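Local coordinates for hydrolase, haloacid dehalogenase-like family (PDB 3S6J), which probably hydrolyses phosphate esters, perhaps sugar phosphates, and binds calcium, this chain being the haloacid dehalogenase-like part of a longer protein, at residues Val138-Asp141 with Asp142-Tyr145; Tyr22-Val25 with Ala26-Glu30; Pro212-Leu215 with Leu216-Asp220. All coordinates share one frame; numbering follows the deposited sequence.

Contact 1 of 3, residues Val138-Asp141 with Asp142-Tyr145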
# COMPACT_ATOMS: atom_id res chain seq x y z
N VAL E 138 -17.22 4.47 -18.14
CA VAL E 138 -16.56 3.64 -19.13
C VAL E 138 -15.77 2.56 -18.41
O VAL E 138 -15.13 2.84 -17.40
CB VAL E 138 -15.61 4.46 -20.02
CG1 VAL E 138 -14.77 3.56 -20.86
CG2 VAL E 138 -16.40 5.40 -20.90
N THR E 139 -15.84 1.33 -18.91
CA THR E 139 -15.10 0.23 -18.32
C THR E 139 -14.15 -0.40 -19.34
O THR E 139 -14.17 -0.06 -20.52
CB THR E 139 -16.04 -0.86 -17.73
OG1 THR E 139 -16.70 -1.57 -18.79
CG2 THR E 139 -17.08 -0.23 -16.86
N ARG E 140 -13.32 -1.32 -18.86
CA ARG E 140 -12.36 -2.03 -19.69
C ARG E 140 -13.06 -2.74 -20.84
O ARG E 140 -12.51 -2.89 -21.93
CB ARG E 140 -11.61 -3.05 -18.82
CG ARG E 140 -10.83 -4.07 -19.59
CD ARG E 140 -9.53 -3.49 -20.12
NE ARG E 140 -8.88 -4.43 -21.02
CZ ARG E 140 -9.12 -4.47 -22.32
NH1 ARG E 140 -9.99 -3.62 -22.84
NH2 ARG E 140 -8.50 -5.35 -23.10
N ASP E 141 -14.29 -3.17 -20.59
CA ASP E 141 -15.10 -3.81 -21.62
C ASP E 141 -15.53 -2.82 -22.70
O ASP E 141 -16.10 -3.21 -23.72
CB ASP E 141 -16.33 -4.47 -20.99
CG ASP E 141 -15.96 -5.48 -19.90
OD1 ASP E 141 -14.97 -6.24 -20.08
OD2 ASP E 141 -16.67 -5.53 -18.87
N ASP E 142 -15.24 -1.54 -22.50
CA ASP E 142 -15.66 -0.52 -23.46
C ASP E 142 -14.57 -0.14 -24.43
O ASP E 142 -14.82 0.58 -25.39
CB ASP E 142 -16.15 0.73 -22.74
CG ASP E 142 -17.42 0.49 -21.99
OD1 ASP E 142 -18.31 -0.17 -22.56
OD2 ASP E 142 -17.53 0.93 -20.82
N VAL E 143 -13.36 -0.62 -24.18
CA VAL E 143 -12.21 -0.20 -24.97
C VAL E 143 -11.29 -1.38 -25.26
O VAL E 143 -11.49 -2.48 -24.74
CB VAL E 143 -11.40 0.89 -24.24
CG1 VAL E 143 -12.20 2.18 -24.14
CG2 VAL E 143 -10.99 0.41 -22.87
N SER E 144 -10.28 -1.16 -26.10
CA SER E 144 -9.31 -2.20 -26.41
C SER E 144 -8.26 -2.29 -25.31
O SER E 144 -7.80 -3.37 -24.95
CB SER E 144 -8.61 -1.92 -27.75
OG SER E 144 -9.53 -1.61 -28.79
N TYR E 145 -7.88 -1.14 -24.76
CA TYR E 145 -6.73 -1.08 -23.87
C TYR E 145 -7.07 -0.35 -22.59
O TYR E 145 -7.81 0.64 -22.59
CB TYR E 145 -5.56 -0.38 -24.60
CG TYR E 145 -5.21 -1.05 -25.91
CD1 TYR E 145 -4.62 -2.30 -25.93
CD2 TYR E 145 -5.47 -0.42 -27.13
CE1 TYR E 145 -4.29 -2.93 -27.12
CE2 TYR E 145 -5.15 -1.04 -28.33
CZ TYR E 145 -4.56 -2.30 -28.33
OH TYR E 145 -4.24 -2.93 -29.52
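OD2 of D142 takes two donors from T139, three residues back in the chain, and so folds the carboxylate onto the start of the turn. The stronger is the backbone amide: T139 N lies 2.6 Å from D142 OD2, with a nearly straight hydrogen bond of 171° that meets the oxygen on its anti side, somewhat out of the carboxylate plane. The hydroxyl T139 OG1 adds a weak bond at 3.3 Å to D142 OD2. In return D142 N donates to T139 O at 2.7 Å, from above the plane of that carbonyl. The carboxylate-to-amide bond resembles one half of a capping box at the start of the short 3-10 segment; the return bond goes to the carbonyl, not the hydroxyl. CG1 of V138 packs on CB of D142 at 3.7 Å, and V143 N donates weakly to R140 O.

R140 bends at its second torsion (chi2 78°), which turns the guanidinium back over the following residues. R140 NH1 makes a bond of 2.7 Å to V143 O, close to the guanidinium plane but weak because it is bent (125°). R140 NH2 lies 2.8 Å from S144 O, which stands oblique to the group.

Beyond the turn, OD2 of D141 accepts from I118 N, and V138 touches L152 of helix 151-160. The loop therefore leaves the edge strand 137-138 as a bend held by short backbone and carboxylate bonds. Three backbone N–H groups are engaged within it, one of them weakly, and a carboxylate gripped by an amide and a hydroxyl would probably stay ionised.

Contact 2 of 3, residues Tyr22-Val25 with Ala26-Glu30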
# COMPACT_ATOMS: atom_id res chain seq x y z
N TYR E 22 -7.21 -2.11 -1.62
CA TYR E 22 -6.65 -3.13 -0.77
C TYR E 22 -7.41 -4.46 -0.92
O TYR E 22 -6.83 -5.54 -0.75
CB TYR E 22 -6.58 -2.65 0.70
CG TYR E 22 -5.52 -1.56 0.88
CD1 TYR E 22 -5.76 -0.26 0.46
CD2 TYR E 22 -4.28 -1.85 1.44
CE1 TYR E 22 -4.80 0.74 0.60
CE2 TYR E 22 -3.31 -0.85 1.58
CZ TYR E 22 -3.58 0.43 1.16
OH TYR E 22 -2.62 1.41 1.27
N GLN E 23 -8.70 -4.37 -1.24
CA GLN E 23 -9.46 -5.57 -1.57
C GLN E 23 -8.98 -6.14 -2.91
O GLN E 23 -8.81 -7.35 -3.07
CB GLN E 23 -10.97 -5.30 -1.57
CG GLN E 23 -11.59 -5.16 -0.17
CD GLN E 23 -11.25 -3.84 0.52
OE1 GLN E 23 -11.01 -2.82 -0.13
NE2 GLN E 23 -11.24 -3.86 1.84
N ASN E 24 -8.73 -5.24 -3.87
CA ASN E 24 -8.23 -5.63 -5.18
C ASN E 24 -6.89 -6.35 -5.00
O ASN E 24 -6.72 -7.47 -5.46
CB ASN E 24 -8.12 -4.41 -6.11
CG ASN E 24 -8.19 -4.78 -7.58
OD1 ASN E 24 -8.13 -5.94 -7.94
ND2 ASN E 24 -8.34 -3.77 -8.43
N VAL E 25 -5.96 -5.73 -4.28
CA VAL E 25 -4.68 -6.37 -3.97
C VAL E 25 -4.85 -7.79 -3.40
O VAL E 25 -4.21 -8.74 -3.87
CB VAL E 25 -3.81 -5.50 -3.00
CG1 VAL E 25 -2.48 -6.18 -2.74
CG2 VAL E 25 -3.56 -4.13 -3.59
N ALA E 26 -5.69 -7.94 -2.39
CA ALA E 26 -5.89 -9.23 -1.73
C ALA E 26 -6.44 -10.27 -2.71
O ALA E 26 -6.00 -11.43 -2.72
CB ALA E 26 -6.80 -9.07 -0.53
N ALA E 27 -7.37 -9.83 -3.55
CA ALA E 27 -7.95 -10.68 -4.59
C ALA E 27 -6.91 -11.15 -5.61
O ALA E 27 -6.91 -12.32 -6.00
CB ALA E 27 -9.09 -9.95 -5.31
N TRP E 28 -6.05 -10.24 -6.07
CA TRP E 28 -4.97 -10.66 -6.96
C TRP E 28 -4.01 -11.62 -6.26
O TRP E 28 -3.58 -12.60 -6.87
CB TRP E 28 -4.22 -9.46 -7.56
CG TRP E 28 -4.97 -8.89 -8.71
CD1 TRP E 28 -5.56 -7.66 -8.78
CD2 TRP E 28 -5.27 -9.54 -9.95
NE1 TRP E 28 -6.19 -7.50 -9.98
CE2 TRP E 28 -6.03 -8.64 -10.73
CE3 TRP E 28 -4.96 -10.80 -10.49
CZ2 TRP E 28 -6.49 -8.96 -12.01
CZ3 TRP E 28 -5.41 -11.11 -11.77
CH2 TRP E 28 -6.17 -10.20 -12.52
N LYS E 29 -3.69 -11.34 -5.00
CA LYS E 29 -2.74 -12.15 -4.25
C LYS E 29 -3.20 -13.60 -4.14
O LYS E 29 -2.41 -14.53 -4.33
CB LYS E 29 -2.50 -11.56 -2.85
CG LYS E 29 -1.56 -12.40 -1.98
CD LYS E 29 -0.19 -12.57 -2.66
CE LYS E 29 0.83 -13.08 -1.65
NZ LYS E 29 2.01 -13.70 -2.30
N GLU E 30 -4.47 -13.77 -3.84
CA GLU E 30 -5.11 -15.07 -3.71
C GLU E 30 -5.16 -15.80 -5.04
O GLU E 30 -4.86 -17.00 -5.12
CB GLU E 30 -6.52 -14.87 -3.14
CG GLU E 30 -7.42 -16.08 -3.23
CD GLU E 30 -8.68 -15.88 -2.39
OE1 GLU E 30 -8.74 -14.88 -1.64
OE2 GLU E 30 -9.61 -16.71 -2.48
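Backbone hydrogen bonds of the alpha-helical kind join Y22-V25 to A26-E30 in one continuous run, each carbonyl serving the amide four residues on. The bond from W28 N to N24 O, at 2.9 Å, is almost collinear with its carbonyl, whereas A26 N approaches Y22 O from above the carbonyl plane, at 3.1 Å. Between these two, A27 N donates to Q23 O, and K29 N closes the series on V25 O, both with the donor modestly tilted from the carbonyl plane.

Among the side chains, N24 and W28 point the same way, one helical turn apart. With CG anti to the backbone N (chi1 -155°), N24 reaches along the helix until its OD1 lies 3.2 Å from W28 CD1. The amide and indole planes are 27° apart, and OD1 comes to the ring obliquely. It is equally near W28 NE1, but the angle is too poor for a hydrogen bond, and this oxygen is instead bonded to H79 NE2. The other arm, ND2, donates to OD1 of D14, a calcium ligand. Both ends of the amide are therefore used, and its rotation is fixed. W28 in turn stacks on the ring of H79, so one histidine engages both residues.

Apolar packing joins the helix to its neighbours: V25 meets M41 and H45 of helix 41-47, and A27 rests on helix 69-85. A separate hydrogen bond crosses to the second subunit, from OH of Y22 to ND1 of its H45.

An aspartate of the metal site held by an asparagine from the first cap helix is consistent with the haloacid dehalogenase fold, in which a helical cap, here including helix 21-34, lies over the core's metal site.

Contact 3 of 3, residues Pro212-Leu215 with Leu216-Asp220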
# COMPACT_ATOMS: atom_id res chain seq x y z
N PRO E 212 -11.15 12.42 -1.74
CA PRO E 212 -12.09 13.31 -2.44
C PRO E 212 -12.46 14.54 -1.62
O PRO E 212 -12.64 15.61 -2.20
CB PRO E 212 -13.31 12.42 -2.68
CG PRO E 212 -12.74 11.01 -2.69
CD PRO E 212 -11.61 11.02 -1.71
N LEU E 213 -12.53 14.40 -0.30
CA LEU E 213 -12.88 15.52 0.56
C LEU E 213 -11.80 16.57 0.48
O LEU E 213 -12.08 17.78 0.37
CB LEU E 213 -13.08 15.09 2.02
CG LEU E 213 -13.50 16.14 3.06
CD1 LEU E 213 -14.87 16.74 2.76
CD2 LEU E 213 -13.52 15.56 4.48
N ASP E 214 -10.55 16.12 0.52
CA ASP E 214 -9.43 17.05 0.48
C ASP E 214 -9.46 17.78 -0.85
O ASP E 214 -9.28 19.00 -0.92
CB ASP E 214 -8.10 16.34 0.68
CG ASP E 214 -6.96 17.32 0.92
OD1 ASP E 214 -7.28 18.49 1.28
OD2 ASP E 214 -5.78 16.93 0.74
N LEU E 215 -9.71 17.02 -1.91
CA LEU E 215 -9.80 17.60 -3.25
C LEU E 215 -10.96 18.59 -3.33
O LEU E 215 -10.83 19.69 -3.88
CB LEU E 215 -9.97 16.48 -4.28
CG LEU E 215 -10.43 16.85 -5.69
CD1 LEU E 215 -9.54 17.88 -6.31
CD2 LEU E 215 -10.43 15.59 -6.52
N LEU E 216 -12.11 18.19 -2.78
CA LEU E 216 -13.30 19.04 -2.79
C LEU E 216 -13.01 20.40 -2.16
O LEU E 216 -13.42 21.43 -2.68
CB LEU E 216 -14.45 18.33 -2.06
CG LEU E 216 -15.73 19.11 -1.69
CD1 LEU E 216 -16.35 19.85 -2.86
CD2 LEU E 216 -16.74 18.13 -1.08
N ASN E 217 -12.28 20.37 -1.04
CA ASN E 217 -11.92 21.56 -0.29
C ASN E 217 -10.94 22.46 -1.02
O ASN E 217 -10.76 23.60 -0.64
CB ASN E 217 -11.33 21.17 1.07
CG ASN E 217 -12.39 20.76 2.07
OD1 ASN E 217 -13.54 21.16 1.96
ND2 ASN E 217 -12.01 19.94 3.05
N HIS E 218 -10.31 21.94 -2.07
CA HIS E 218 -9.36 22.71 -2.85
C HIS E 218 -9.76 22.79 -4.31
O HIS E 218 -8.94 23.10 -5.18
CB HIS E 218 -7.98 22.08 -2.76
CG HIS E 218 -7.42 22.10 -1.38
ND1 HIS E 218 -6.53 23.06 -0.95
CD2 HIS E 218 -7.67 21.30 -0.31
CE1 HIS E 218 -6.24 22.84 0.32
NE2 HIS E 218 -6.90 21.78 0.72
N LEU E 219 -11.04 22.52 -4.58
CA LEU E 219 -11.53 22.46 -5.95
C LEU E 219 -11.14 23.68 -6.80
O LEU E 219 -10.92 23.57 -8.02
CB LEU E 219 -13.04 22.26 -5.94
CG LEU E 219 -13.66 21.62 -7.18
CD1 LEU E 219 -13.01 20.27 -7.45
CD2 LEU E 219 -15.18 21.50 -7.01
N ASP E 220 -11.04 24.84 -6.17
CA ASP E 220 -10.69 26.08 -6.87
C ASP E 220 -9.26 26.11 -7.40
O ASP E 220 -9.01 26.74 -8.43
CB ASP E 220 -10.91 27.30 -5.97
CG ASP E 220 -12.37 27.51 -5.64
OD1 ASP E 220 -13.22 27.26 -6.54
OD2 ASP E 220 -12.67 27.93 -4.49
O HOH W 1 -8.81 19.16 3.32
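Helix 212-217 follows strand 207-209, the last strand of the parallel Rossmann-like sheet, and the contact spans its end, where it loses the regular alpha-helical bonding. Its two i-to-i+4 bonds are ordinary: L216 N donates to P212 O at 2.7 Å and N217 N to L213 O at 3.0 Å. The spacing then tightens, for H218 N bonds to L215 O at 2.9 Å, three residues back and from above the carbonyl plane. L219 N likewise reaches L216 O.

L215 is the buried leucine. Its CD1 lies 4.4 Å from CD1 of L219, and L215 also touches L190 and Y209 of the sheet. On a more exposed flank, CD2 of L216 loosely meets CD1 of L213, while L216 leans on helix 96-105.

On the polar side D214 extends its carboxylate toward the next turn, with CG anti to the backbone N (chi1 -169°). Its plane stands nearly perpendicular, at 87°, to the H218 ring, which itself meets Y209. OD2 of D214 accepts from E210 N, just before the helix. D214 OD1 accepts a hydrogen bond from a water at 2.6 Å, and that water accepts a weak bond of 3.3 Å from ND2 of N217.

The three contacts are local ones, a loop, a stretch of helix and a helix end, placed in series along one chain, and none touches another. Contact 2 is linked to the metal site formed by D12, D14 and D172, since N24 bonds D14 directly; the side chain of its Y22 is about 6 Å from a bound calcium ion. Contact 1 is more distant, with T139 about 10 Å from D12 between side chains, at the opposite edge of the sheet from contact 3. Contact 3 follows the other edge strand, the side chain of P212 being about 9 Å from that of D172. Centres lie about 28 Å apart for contacts 1 and 3, about 21 Å for 1 and 2, and about 29 Å for 2 and 3.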